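Local coordinates for uncharacterized protein (Bacteroides ovatus, PDB 3P02) that is of unknown function but joins an N-terminal beta domain, probably E-set-like, to a C-terminal domain built on a large antiparallel beta sheet, at residues Asp118-Ala123 / Asp206-Lys211. Numbering follows the deposited sequence.
Sequences DSQKWA and DRINYK
R207 reaches from a short 3-10 turn in the BT_3044-like C-terminal region to the backbone of S119, in the loop leading into strand 122-130 of the DUF4973 beta domain, so the contact bridges the two family regions. Its chain runs extended from CG to NE and carries the guanidinium across to S119, and the turn at chi4 (-79°) presents its NE/NH2 side. NE and NH2 both donate to S119 O, each at 2.9 Å and with the oxygen close to the guanidinium plane; NE lies in the carbonyl plane, whereas NH2 is tilted from it. NH1 hydrogen-bonds Y204 O. Q120 folds over beside this grip: its chain bends at chi2 (-66°), and NE2 then donates almost straight to S119 OG at 3.0 Å, in the plane of the amide. That amide lies within 13° of parallel to the guanidinium, but Q120 NE2 and R207 NH2 are two donors 3.4 Å apart and share no bond. Q120 OE1 accepts a hydrogen bond from R83 NH1. I208 lies across the Q120-S119 pair, its CD1 3.6 Å from Q120 NE2, in van der Waals contact only. S119 OG also hydrogen-bonds D117 OD1, and a water donating to S119 OG accepts from K211 NZ at 2.7 Å.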
loop_
_atom_site.group_PDB
_atom_site.type_symbol
_atom_site.label_atom_id
_atom_site.label_comp_id
_atom_site.label_asym_id
_atom_site.label_seq_id
_atom_site.Cartn_x
_atom_site.Cartn_y
_atom_site.Cartn_z
ATOM N N ASP A 118 -2.260 -2.684 7.682
ATOM C CA ASP A 118 -1.552 -1.917 6.669
ATOM C C ASP A 118 -0.268 -1.276 7.178
ATOM O O ASP A 118 0.378 -0.544 6.423
ATOM C CB ASP A 118 -2.498 -0.858 6.054
ATOM C CG ASP A 118 -2.150 -0.426 4.631
ATOM O OD1 ASP A 118 -1.566 -1.247 3.876
ATOM O OD2 ASP A 118 -2.537 0.687 4.244
ATOM N N SER A 119 0.164 -1.592 8.413
ATOM C CA SER A 119 1.462 -1.096 8.872
ATOM C C SER A 119 2.601 -2.042 8.393
ATOM O O SER A 119 3.794 -1.725 8.521
ATOM C CB SER A 119 1.505 -0.967 10.400
ATOM O OG SER A 119 1.527 -2.245 11.022
ATOM N N GLN A 120 2.215 -3.228 7.867
ATOM C CA GLN A 120 3.143 -4.250 7.398
ATOM C C GLN A 120 3.125 -4.338 5.894
ATOM O O GLN A 120 2.106 -4.015 5.296
ATOM C CB GLN A 120 2.742 -5.612 7.979
ATOM C CG GLN A 120 2.527 -5.589 9.495
ATOM C CD GLN A 120 3.809 -5.308 10.225
ATOM O OE1 GLN A 120 4.746 -6.112 10.170
ATOM N NE2 GLN A 120 3.904 -4.127 10.884
ATOM N N LYS A 121 4.243 -4.756 5.278
ATOM C CA LYS A 121 4.307 -4.933 3.814
ATOM C C LYS A 121 4.027 -6.394 3.536
ATOM O O LYS A 121 4.816 -7.239 3.959
ATOM C CB LYS A 121 5.696 -4.539 3.241
ATOM C CG LYS A 121 5.963 -3.045 3.282
ATOM C CD LYS A 121 7.165 -2.610 2.422
ATOM C CE LYS A 121 8.430 -3.295 2.866
ATOM N NZ LYS A 121 9.667 -2.596 2.403
ATOM N N TRP A 122 2.919 -6.696 2.871
ATOM C CA TRP A 122 2.544 -8.080 2.604
ATOM C C TRP A 122 2.850 -8.460 1.178
ATOM O O TRP A 122 2.716 -7.631 0.266
ATOM C CB TRP A 122 1.038 -8.270 2.881
ATOM C CG TRP A 122 0.655 -7.896 4.281
ATOM C CD1 TRP A 122 0.112 -6.714 4.699
ATOM C CD2 TRP A 122 0.833 -8.700 5.456
ATOM N NE1 TRP A 122 -0.052 -6.727 6.068
ATOM C CE2 TRP A 122 0.376 -7.938 6.558
ATOM C CE3 TRP A 122 1.366 -9.989 5.688
ATOM C CZ2 TRP A 122 0.397 -8.431 7.867
ATOM C CZ3 TRP A 122 1.405 -10.478 6.993
ATOM C CH2 TRP A 122 0.931 -9.702 8.065
ATOM N N ALA A 123 3.172 -9.724 0.957
ATOM C CA ALA A 123 3.416 -10.146 -0.416
ATOM C C ALA A 123 2.964 -11.571 -0.636
ATOM O O ALA A 123 3.039 -12.405 0.256
ATOM C CB ALA A 123 4.904 -9.991 -0.768
ATOM N N ASP A 206 10.420 0.923 14.789
ATOM C CA ASP A 206 9.474 1.165 15.889
ATOM C C ASP A 206 8.160 1.829 15.448
ATOM O O ASP A 206 7.401 2.290 16.306
ATOM C CB ASP A 206 10.159 2.061 16.964
ATOM C CG ASP A 206 10.507 3.469 16.504
ATOM O OD1 ASP A 206 10.036 3.883 15.392
ATOM O OD2 ASP A 206 11.253 4.154 17.227
ATOM N N ARG A 207 7.853 1.826 14.124
ATOM C CA ARG A 207 6.716 2.607 13.631
ATOM C C ARG A 207 5.359 2.306 14.299
ATOM O O ARG A 207 4.600 3.237 14.526
ATOM C CB ARG A 207 6.598 2.489 12.112
ATOM C CG ARG A 207 6.236 1.100 11.615
ATOM C CD ARG A 207 6.415 1.018 10.118
ATOM N NE ARG A 207 6.052 -0.310 9.625
ATOM C CZ ARG A 207 6.845 -1.367 9.707
ATOM N NH1 ARG A 207 8.063 -1.257 10.236
ATOM N NH2 ARG A 207 6.452 -2.537 9.214
ATOM N N ILE A 208 5.042 1.023 14.610
ATOM C CA ILE A 208 3.706 0.759 15.209
ATOM C C ILE A 208 3.498 1.561 16.503
ATOM O O ILE A 208 2.380 1.959 16.796
ATOM C CB ILE A 208 3.514 -0.751 15.468
ATOM C CG1 ILE A 208 3.457 -1.491 14.115
ATOM C CG2 ILE A 208 2.240 -1.008 16.308
ATOM C CD1 ILE A 208 3.447 -3.112 14.283
ATOM N N ASN A 209 4.567 1.809 17.269
ATOM C CA ASN A 209 4.449 2.575 18.521
ATOM C C ASN A 209 3.964 4.007 18.319
ATOM O O ASN A 209 3.572 4.656 19.295
ATOM C CB ASN A 209 5.828 2.667 19.178
ATOM C CG ASN A 209 6.382 1.315 19.512
ATOM O OD1 ASN A 209 5.639 0.415 19.907
ATOM N ND2 ASN A 209 7.698 1.210 19.490
ATOM N N TYR A 210 4.087 4.525 17.066
ATOM C CA TYR A 210 3.824 5.936 16.761
ATOM C C TYR A 210 2.583 6.131 15.903
ATOM O O TYR A 210 2.379 7.207 15.362
ATOM C CB TYR A 210 5.090 6.559 16.100
ATOM C CG TYR A 210 6.197 6.600 17.129
ATOM C CD1 TYR A 210 6.233 7.601 18.097
ATOM C CD2 TYR A 210 7.133 5.563 17.224
ATOM C CE1 TYR A 210 7.145 7.565 19.144
ATOM C CE2 TYR A 210 8.060 5.523 18.271
ATOM C CZ TYR A 210 8.071 6.537 19.215
ATOM O OH TYR A 210 8.971 6.498 20.253
ATOM N N LYS A 211 1.762 5.107 15.777
ATOM C CA LYS A 211 0.531 5.209 14.990
ATOM C C LYS A 211 -0.477 6.210 15.575
ATOM O O LYS A 211 -0.831 6.161 16.766
ATOM C CB LYS A 211 -0.144 3.838 14.907
ATOM C CG LYS A 211 0.582 2.877 13.960
ATOM C CD LYS A 211 0.055 1.437 14.057
ATOM C CE LYS A 211 -1.370 1.318 13.551
ATOM N NZ LYS A 211 -1.930 -0.048 13.787
HETATM O O HOH W 1 -0.084 -2.079 13.671
HETATM O O HOH W 2 7.825 -5.159 9.721
#